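Local coordinates for protein 3-methylaspartate ammonia-lyase (Citrobacter amalonaticus, PDB 1KKO) that catalyses the reversible, magnesium-dependent anti elimination of ammonia from L-threo-3-methylaspartate to give mesaconate, using an enolase-superfamily TIM barrel that works as a homodimer, at residues F115-R120 / G337-V342; S367-V372 / F399-R404. All coordinates share one frame; numbering follows the deposited sequence.

Interaction 1 of 2, residues F115-R120 / G337-V342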
ATOM      1  N   PHE A 115     -18.004  22.024  12.310  1.00 14.26           N
ATOM      2  CA  PHE A 115     -17.840  22.132  13.746  1.00 14.31           C
ATOM      3  C   PHE A 115     -16.427  21.771  14.158  1.00 13.47           C
ATOM      4  O   PHE A 115     -15.761  22.523  14.856  1.00 14.29           O
ATOM      5  CB  PHE A 115     -18.851  21.267  14.495  1.00 14.08           C
ATOM      6  CG  PHE A 115     -18.589  21.189  15.963  1.00 14.60           C
ATOM      7  CD1 PHE A 115     -19.036  22.185  16.815  1.00 15.98           C
ATOM      8  CD2 PHE A 115     -17.871  20.143  16.498  1.00 15.07           C
ATOM      9  CE1 PHE A 115     -18.777  22.121  18.157  1.00 17.46           C
ATOM     10  CE2 PHE A 115     -17.607  20.085  17.845  1.00 15.66           C
ATOM     11  CZ  PHE A 115     -18.071  21.080  18.673  1.00 16.30           C
ATOM     12  N   PHE A 116     -15.950  20.615  13.709  1.00 13.55           N
ATOM     13  CA  PHE A 116     -14.603  20.211  14.074  1.00 13.49           C
ATOM     14  C   PHE A 116     -13.525  21.007  13.370  1.00 13.74           C
ATOM     15  O   PHE A 116     -12.428  21.126  13.892  1.00 14.27           O
ATOM     16  CB  PHE A 116     -14.410  18.705  13.861  1.00 13.78           C
ATOM     17  CG  PHE A 116     -15.177  17.891  14.842  1.00 12.78           C
ATOM     18  CD1 PHE A 116     -14.766  17.811  16.154  1.00 13.28           C
ATOM     19  CD2 PHE A 116     -16.344  17.254  14.480  1.00 12.71           C
ATOM     20  CE1 PHE A 116     -15.496  17.087  17.080  1.00 12.97           C
ATOM     21  CE2 PHE A 116     -17.085  16.536  15.410  1.00 13.35           C
ATOM     22  CZ  PHE A 116     -16.657  16.456  16.700  1.00 13.24           C
ATOM     23  N   ASP A 117     -13.839  21.581  12.213  1.00 14.04           N
ATOM     24  CA  ASP A 117     -12.828  22.339  11.494  1.00 15.13           C
ATOM     25  C   ASP A 117     -12.481  23.645  12.190  1.00 16.59           C
ATOM     26  O   ASP A 117     -11.388  24.161  11.976  1.00 17.31           O
ATOM     27  CB  ASP A 117     -13.265  22.641  10.066  1.00 14.77           C
ATOM     28  CG  ASP A 117     -12.101  22.709   9.120  1.00 14.58           C
ATOM     29  OD1 ASP A 117     -11.262  21.766   9.119  1.00 15.32           O
ATOM     30  OD2 ASP A 117     -11.948  23.662   8.344  1.00 15.28           O
ATOM     31  N   LYS A 118     -13.407  24.164  13.001  1.00 17.98           N
ATOM     32  CA  LYS A 118     -13.250  25.454  13.677  1.00 19.58           C
ATOM     33  C   LYS A 118     -13.101  25.346  15.196  1.00 19.76           C
ATOM     34  O   LYS A 118     -12.928  26.355  15.889  1.00 20.18           O
ATOM     35  CB  LYS A 118     -14.453  26.337  13.363  1.00 20.57           C
ATOM     36  CG  LYS A 118     -14.525  26.811  11.924  1.00 23.84           C
ATOM     37  CD  LYS A 118     -15.218  25.827  11.015  1.00 27.01           C
ATOM     38  CE  LYS A 118     -15.992  26.550   9.939  1.00 28.42           C
ATOM     39  NZ  LYS A 118     -15.295  27.815   9.511  1.00 28.91           N
ATOM     40  N   LEU A 119     -13.159  24.127  15.709  1.00 20.07           N
ATOM     41  CA  LEU A 119     -13.026  23.887  17.134  1.00 19.90           C
ATOM     42  C   LEU A 119     -11.652  24.281  17.674  1.00 20.99           C
ATOM     43  O   LEU A 119     -10.636  23.984  17.072  1.00 21.64           O
ATOM     44  CB  LEU A 119     -13.261  22.403  17.394  1.00 18.91           C
ATOM     45  CG  LEU A 119     -13.314  22.008  18.862  1.00 17.10           C
ATOM     46  CD1 LEU A 119     -14.519  22.618  19.550  1.00 18.20           C
ATOM     47  CD2 LEU A 119     -13.341  20.495  18.994  1.00 16.55           C
ATOM     48  N   ARG A 120     -11.625  24.934  18.835  1.00 22.13           N
ATOM     49  CA  ARG A 120     -10.354  25.260  19.480  1.00 22.92           C
ATOM     50  C   ARG A 120     -10.278  24.682  20.891  1.00 22.99           C
ATOM     51  O   ARG A 120     -11.229  24.800  21.675  1.00 23.60           O
ATOM     52  CB  ARG A 120     -10.122  26.767  19.527  1.00 23.23           C
ATOM     53  CG  ARG A 120      -9.822  27.367  18.174  1.00 23.89           C
ATOM     54  CD  ARG A 120      -9.844  28.879  18.165  1.00 25.41           C
ATOM     55  NE  ARG A 120      -9.565  29.407  16.833  1.00 27.51           N
ATOM     56  CZ  ARG A 120      -8.345  29.620  16.358  1.00 28.10           C
ATOM     57  NH1 ARG A 120      -7.280  29.357  17.101  1.00 27.92           N
ATOM     58  NH2 ARG A 120      -8.191  30.097  15.132  1.00 29.76           N
ATOM     59  N   GLY A 337     -10.254  19.601   7.454  1.00 10.69           N
ATOM     60  CA  GLY A 337     -11.430  18.840   7.098  1.00 10.60           C
ATOM     61  C   GLY A 337     -11.540  18.681   5.592  1.00 10.29           C
ATOM     62  O   GLY A 337     -11.306  19.628   4.827  1.00 10.65           O
ATOM     63  N   ILE A 338     -11.980  17.506   5.150  1.00 10.28           N
ATOM     64  CA  ILE A 338     -12.000  17.205   3.723  1.00 10.45           C
ATOM     65  C   ILE A 338     -13.064  17.982   2.962  1.00 10.66           C
ATOM     66  O   ILE A 338     -13.022  18.046   1.747  1.00 10.66           O
ATOM     67  CB  ILE A 338     -12.125  15.690   3.482  1.00 10.26           C
ATOM     68  CG1 ILE A 338     -13.432  15.134   4.034  1.00 11.26           C
ATOM     69  CG2 ILE A 338     -10.909  14.964   4.054  1.00 11.19           C
ATOM     70  CD1 ILE A 338     -13.649  13.661   3.676  1.00 11.66           C
ATOM     71  N   HIS A 339     -14.031  18.559   3.669  1.00 10.94           N
ATOM     72  CA  HIS A 339     -14.981  19.450   3.006  1.00 11.15           C
ATOM     73  C   HIS A 339     -14.215  20.613   2.366  1.00 10.83           C
ATOM     74  O   HIS A 339     -14.637  21.150   1.341  1.00 11.81           O
ATOM     75  CB  HIS A 339     -16.030  19.975   3.966  1.00 11.30           C
ATOM     76  CG  HIS A 339     -15.482  20.740   5.118  1.00 12.03           C
ATOM     77  ND1 HIS A 339     -14.547  20.223   5.989  1.00 12.60           N
ATOM     78  CD2 HIS A 339     -15.759  21.991   5.560  1.00 13.09           C
ATOM     79  CE1 HIS A 339     -14.269  21.121   6.915  1.00 13.63           C
ATOM     80  NE2 HIS A 339     -14.988  22.205   6.676  1.00 14.15           N
ATOM     81  N   ASN A 340     -13.080  20.991   2.945  1.00 11.08           N
ATOM     82  CA  ASN A 340     -12.247  22.051   2.392  1.00 11.23           C
ATOM     83  C   ASN A 340     -11.650  21.626   1.054  1.00 10.82           C
ATOM     84  O   ASN A 340     -11.389  22.463   0.194  1.00 11.39           O
ATOM     85  CB  ASN A 340     -11.133  22.460   3.353  1.00 11.41           C
ATOM     86  CG  ASN A 340     -11.646  23.079   4.630  1.00 11.68           C
ATOM     87  OD1 ASN A 340     -11.196  22.737   5.737  1.00 14.48           O
ATOM     88  ND2 ASN A 340     -12.578  23.989   4.497  1.00 12.55           N
ATOM     89  N   ILE A 341     -11.377  20.333   0.872  1.00 10.67           N
ATOM     90  CA  ILE A 341     -10.886  19.866  -0.420  1.00 10.80           C
ATOM     91  C   ILE A 341     -11.961  20.081  -1.480  1.00 10.78           C
ATOM     92  O   ILE A 341     -11.665  20.536  -2.592  1.00 11.08           O
ATOM     93  CB  ILE A 341     -10.525  18.369  -0.414  1.00 10.68           C
ATOM     94  CG1 ILE A 341      -9.487  18.023   0.639  1.00 11.20           C
ATOM     95  CG2 ILE A 341     -10.032  17.946  -1.793  1.00 11.01           C
ATOM     96  CD1 ILE A 341      -9.423  16.520   0.894  1.00 12.16           C
ATOM     97  N   VAL A 342     -13.192  19.698  -1.161  1.00 10.71           N
ATOM     98  CA  VAL A 342     -14.284  19.853  -2.109  1.00 11.29           C
ATOM     99  C   VAL A 342     -14.411  21.330  -2.483  1.00 11.31           C
ATOM    100  O   VAL A 342     -14.468  21.676  -3.657  1.00 11.72           O
ATOM    101  CB  VAL A 342     -15.628  19.341  -1.548  1.00 11.84           C
ATOM    102  CG1 VAL A 342     -16.713  19.470  -2.595  1.00 12.25           C
ATOM    103  CG2 VAL A 342     -15.524  17.879  -1.078  1.00 11.67           C
TER
HETATM  104  O   HOH W   1     -14.903  24.775   7.775  1.00 18.95           O
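At the seam between the N-terminal enolase-type domain and the TIM barrel, Asp-117 near the end of helix 110-118 reaches into the loop that leads from strand 327-330 into barrel helix 339-351. Its carboxylate meets Gly-337, His-339 and Asn-340. A direct hydrogen bond comes from the backbone: Gly-337 N donates to OD1 of Asp-117 over 2.9 Å in a fairly straight bond, arriving on the syn side but 34° out of the carboxylate plane. Arg-131 of helix 128-146 adds a salt bridge to the same OD1, so that oxygen is gripped by two donors, one from each domain.

His-339 presents its ring edge. CE1 lies 3.5 Å from Asp-117 CG, CB of the aspartate sits in the ring plane at that edge, and the carboxylate stands almost perpendicular to the imidazole, their planes 80° apart. The ring gets there because CG of His-339 is placed between the backbone N and the carbonyl carbon (chi1 59°), which folds the imidazole back past Gly-337. A water, also in the ring plane, closes the gap: it lies 2.8 Å from His-339 NE2 and donates to Asp-117 OD2 at 3.2 Å. The side chain of Asn-340 comes to meet that of Asp-117 from the opposite direction, its amide close to OD2. Elsewhere along the seam Trp-158 packs against His-339, and Ser-135 OG of helix 128-146 is hydrogen-bonded to Ile-338 N.

Three of the four touching residues are buried, and the aspartate's charge is met at this interface by a backbone N-H, a guanidinium and a water. Such surroundings would be expected to keep it ionised, and this point of the seam is fixed by polar, directional bonds, while Ile-338 beside it packs on Tyr-132 and Leu-139.

Interaction 2 of 2, residues S367-V372 / F399-R404; sequences SARTCV and FNEMNR
Arg-369 and Glu-401 lie across one another, and the methylenes of Arg-369 lie against the carboxylate end of Glu-401: CG of Arg-369 is 3.3 Å from CD of Glu-401. Their charged ends do not meet directly, and the guanidinium and carboxylate planes are turned 56° apart. Glu-401 leaves its helix with CG anti to the backbone N, then bends at chi2 (71°), which brings the carboxylate up against the arginine's CG and CD. A water spans the polar ends, donating to Glu-401 OE2 at 2.9 Å and accepting a weak bond from Arg-369 NE. OE2 is also hydrogen-bonded to NE2 of His-373, while OE1 takes Arg-404 NH2 on its anti lone pair in a 3.0 Å salt bridge; Arg-404 in turn pairs with Glu-365 of the second subunit.

Beneath this polar layer, Val-372 points CG1 at the backbone of the facing helix, 3.6 Å from CA of selenomethionine Met-402, whose far end runs off toward Leu-169. The two helix segments approach to 9.1 Å between axes and run at 37° to each other in the same sense, as expected of neighbouring outer helices in a TIM barrel.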
ATOM      1  N   SER A 367      -7.258   7.064   4.196  1.00  9.22           N
ATOM      2  CA  SER A 367      -7.328   8.464   3.785  1.00  9.27           C
ATOM      3  C   SER A 367      -7.312   8.545   2.268  1.00  8.95           C
ATOM      4  O   SER A 367      -8.066   9.316   1.671  1.00  9.28           O
ATOM      5  CB  SER A 367      -6.233   9.300   4.442  1.00  9.60           C
ATOM      6  OG  SER A 367      -4.932   8.953   3.990  1.00  9.99           O
ATOM      7  N   ALA A 368      -6.481   7.736   1.619  1.00  9.30           N
ATOM      8  CA  ALA A 368      -6.429   7.729   0.165  1.00  9.54           C
ATOM      9  C   ALA A 368      -7.754   7.266  -0.429  1.00  9.68           C
ATOM     10  O   ALA A 368      -8.252   7.870  -1.381  1.00 10.16           O
ATOM     11  CB  ALA A 368      -5.305   6.846  -0.338  1.00  9.78           C
ATOM     12  N   ARG A 369      -8.326   6.200   0.115  1.00 10.30           N
ATOM     13  CA  ARG A 369      -9.581   5.680  -0.391  1.00 10.70           C
ATOM     14  C   ARG A 369     -10.671   6.746  -0.260  1.00 10.42           C
ATOM     15  O   ARG A 369     -11.503   6.923  -1.154  1.00 11.42           O
ATOM     16  CB  ARG A 369      -9.943   4.409   0.375  1.00 11.58           C
ATOM     17  CG  ARG A 369     -11.115   3.667  -0.161  1.00 12.91           C
ATOM     18  CD  ARG A 369     -11.322   2.363   0.533  1.00 11.78           C
ATOM     19  NE  ARG A 369     -11.724   2.526   1.924  1.00 11.51           N
ATOM     20  CZ  ARG A 369     -11.130   1.968   2.970  1.00 11.79           C
ATOM     21  NH1 ARG A 369     -10.034   1.225   2.834  1.00 12.07           N
ATOM     22  NH2 ARG A 369     -11.627   2.181   4.167  1.00 12.78           N
ATOM     23  N   THR A 370     -10.696   7.426   0.876  1.00 10.27           N
ATOM     24  CA  THR A 370     -11.682   8.471   1.092  1.00 10.52           C
ATOM     25  C   THR A 370     -11.500   9.606   0.094  1.00 10.37           C
ATOM     26  O   THR A 370     -12.472  10.152  -0.432  1.00 11.29           O
ATOM     27  CB  THR A 370     -11.601   8.988   2.518  1.00 10.69           C
ATOM     28  OG1 THR A 370     -11.806   7.903   3.435  1.00 11.66           O
ATOM     29  CG2 THR A 370     -12.708   9.992   2.817  1.00 11.35           C
ATOM     30  N   CYS A 371     -10.252   9.976  -0.162  1.00 10.29           N
ATOM     31  CA  CYS A 371      -9.956  11.001  -1.149  1.00 10.53           C
ATOM     32  C   CYS A 371     -10.474  10.646  -2.540  1.00 10.04           C
ATOM     33  O   CYS A 371     -10.832  11.544  -3.312  1.00 10.80           O
ATOM     34  CB  CYS A 371      -8.459  11.292  -1.211  1.00 10.53           C
ATOM     35  SG  CYS A 371      -7.850  12.303   0.180  1.00 11.95           S
ATOM     36  N   VAL A 372     -10.491   9.363  -2.891  1.00 10.22           N
ATOM     37  CA  VAL A 372     -11.043   8.972  -4.176  1.00 10.46           C
ATOM     38  C   VAL A 372     -12.497   9.426  -4.313  1.00 10.35           C
ATOM     39  O   VAL A 372     -12.926   9.902  -5.371  1.00 10.73           O
ATOM     40  CB  VAL A 372     -10.936   7.447  -4.393  1.00 10.61           C
ATOM     41  CG1 VAL A 372     -11.737   7.002  -5.611  1.00 11.61           C
ATOM     42  CG2 VAL A 372      -9.483   7.054  -4.556  1.00 11.32           C
ATOM     43  N   PHE A 399      -6.590   3.522  -7.807  1.00 10.17           N
ATOM     44  CA  PHE A 399      -7.217   3.106  -9.056  1.00 10.90           C
ATOM     45  C   PHE A 399      -8.355   2.140  -8.800  1.00 10.35           C
ATOM     46  O   PHE A 399      -9.435   2.296  -9.374  1.00 10.80           O
ATOM     47  CB  PHE A 399      -6.157   2.460  -9.932  1.00 11.56           C
ATOM     48  CG  PHE A 399      -6.578   2.121 -11.339  1.00 13.71           C
ATOM     49  CD1 PHE A 399      -6.660   3.101 -12.310  1.00 15.83           C
ATOM     50  CD2 PHE A 399      -6.783   0.809 -11.714  1.00 16.19           C
ATOM     51  CE1 PHE A 399      -6.984   2.785 -13.609  1.00 17.13           C
ATOM     52  CE2 PHE A 399      -7.106   0.494 -13.032  1.00 17.57           C
ATOM     53  CZ  PHE A 399      -7.216   1.489 -13.962  1.00 17.99           C
ATOM     54  N   ASN A 400      -8.142   1.130  -7.960  1.00 10.42           N
ATOM     55  CA  ASN A 400      -9.188   0.129  -7.797  1.00 10.37           C
ATOM     56  C   ASN A 400     -10.393   0.685  -7.056  1.00 10.53           C
ATOM     57  O   ASN A 400     -11.513   0.325  -7.367  1.00 10.61           O
ATOM     58  CB  ASN A 400      -8.668  -1.134  -7.127  1.00 10.46           C
ATOM     59  CG  ASN A 400      -7.553  -1.809  -7.902  1.00 10.19           C
ATOM     60  OD1 ASN A 400      -7.151  -1.386  -8.993  1.00 12.21           O
ATOM     61  ND2 ASN A 400      -7.064  -2.905  -7.337  1.00 10.90           N
ATOM     62  N   GLU A 401     -10.192   1.512  -6.035  1.00 10.21           N
ATOM     63  CA  GLU A 401     -11.340   2.113  -5.367  1.00 10.32           C
ATOM     64  C   GLU A 401     -12.107   2.985  -6.359  1.00 10.63           C
ATOM     65  O   GLU A 401     -13.344   2.993  -6.380  1.00 10.90           O
ATOM     66  CB  GLU A 401     -10.935   2.964  -4.167  1.00 10.40           C
ATOM     67  CG  GLU A 401     -12.111   3.622  -3.459  1.00 10.45           C
ATOM     68  CD  GLU A 401     -12.986   2.647  -2.673  1.00 10.33           C
ATOM     69  OE1 GLU A 401     -12.639   1.450  -2.577  1.00 11.30           O
ATOM     70  OE2 GLU A 401     -14.001   3.076  -2.084  1.00 11.56           O
HETATM   71  N   MSE A 402     -11.379   3.711  -7.200  1.00 10.93           N
HETATM   72  CA  MSE A 402     -12.012   4.574  -8.187  1.00 11.28           C
HETATM   73  C   MSE A 402     -12.889   3.760  -9.116  1.00 11.45           C
HETATM   74  O   MSE A 402     -14.064   4.092  -9.343  1.00 11.93           O
HETATM   75  CB  MSE A 402     -10.930   5.300  -8.971  1.00 11.54           C
HETATM   76  CG  MSE A 402     -11.446   6.346  -9.924  1.00 13.05           C
HETATM   77 SE   MSE A 402     -10.002   7.220 -10.888  1.00 19.80          SE
HETATM   78  CE  MSE A 402      -9.527   5.745 -12.118  1.00 19.75           C
ATOM     79  N   ASN A 403     -12.335   2.689  -9.659  1.00 11.60           N
ATOM     80  CA  ASN A 403     -13.109   1.875 -10.593  1.00 12.66           C
ATOM     81  C   ASN A 403     -14.229   1.072  -9.943  1.00 12.00           C
ATOM     82  O   ASN A 403     -15.292   0.903 -10.539  1.00 12.36           O
ATOM     83  CB  ASN A 403     -12.188   1.038 -11.455  1.00 13.37           C
ATOM     84  CG  ASN A 403     -11.319   1.900 -12.350  1.00 16.05           C
ATOM     85  OD1 ASN A 403     -11.793   2.883 -12.911  1.00 18.57           O
ATOM     86  ND2 ASN A 403     -10.042   1.549 -12.471  1.00 17.62           N
ATOM     87  N   ARG A 404     -14.021   0.620  -8.716  1.00 11.37           N
ATOM     88  CA  ARG A 404     -15.086  -0.041  -7.987  1.00 11.14           C
ATOM     89  C   ARG A 404     -16.247   0.922  -7.783  1.00 11.42           C
ATOM     90  O   ARG A 404     -17.409   0.556  -7.923  1.00 12.02           O
ATOM     91  CB  ARG A 404     -14.617  -0.513  -6.605  1.00 11.07           C
ATOM     92  CG  ARG A 404     -13.878  -1.835  -6.572  1.00 11.19           C
ATOM     93  CD  ARG A 404     -13.722  -2.356  -5.166  1.00 11.10           C
ATOM     94  NE  ARG A 404     -12.869  -1.501  -4.323  1.00 11.24           N
ATOM     95  CZ  ARG A 404     -11.541  -1.609  -4.246  1.00 11.30           C
ATOM     96  NH1 ARG A 404     -10.900  -2.509  -4.972  1.00 11.46           N
ATOM     97  NH2 ARG A 404     -10.856  -0.821  -3.440  1.00 11.35           N
TER
HETATM   98  O   HOH W   2     -14.525   3.235   0.736  1.00 14.41           O

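How the interactions relate
Both contacts involve the outer helices of the barrel, and helix 365-378 connects them. Interaction 1 ties the start of helix 339-351 to the N-terminal domain; interaction 2 packs helix 365-378 against the C-terminal helix 392-410, at the dimer interface, where Asn-400 and Arg-404 bond to the second subunit. Their centres are 21 Å apart, yet the two meet where Ile-338 CD1 touches Thr-370 CG2 at 3.9 Å, so packing runs on from the domain seam toward that subunit. Interaction 1 is the closer to the catalytic centre, but not part of it: the side chain of Asn-340 is about 11 Å from that of Lys-331, the proton acceptor. Interaction 2 lies away from the substrate and magnesium sites.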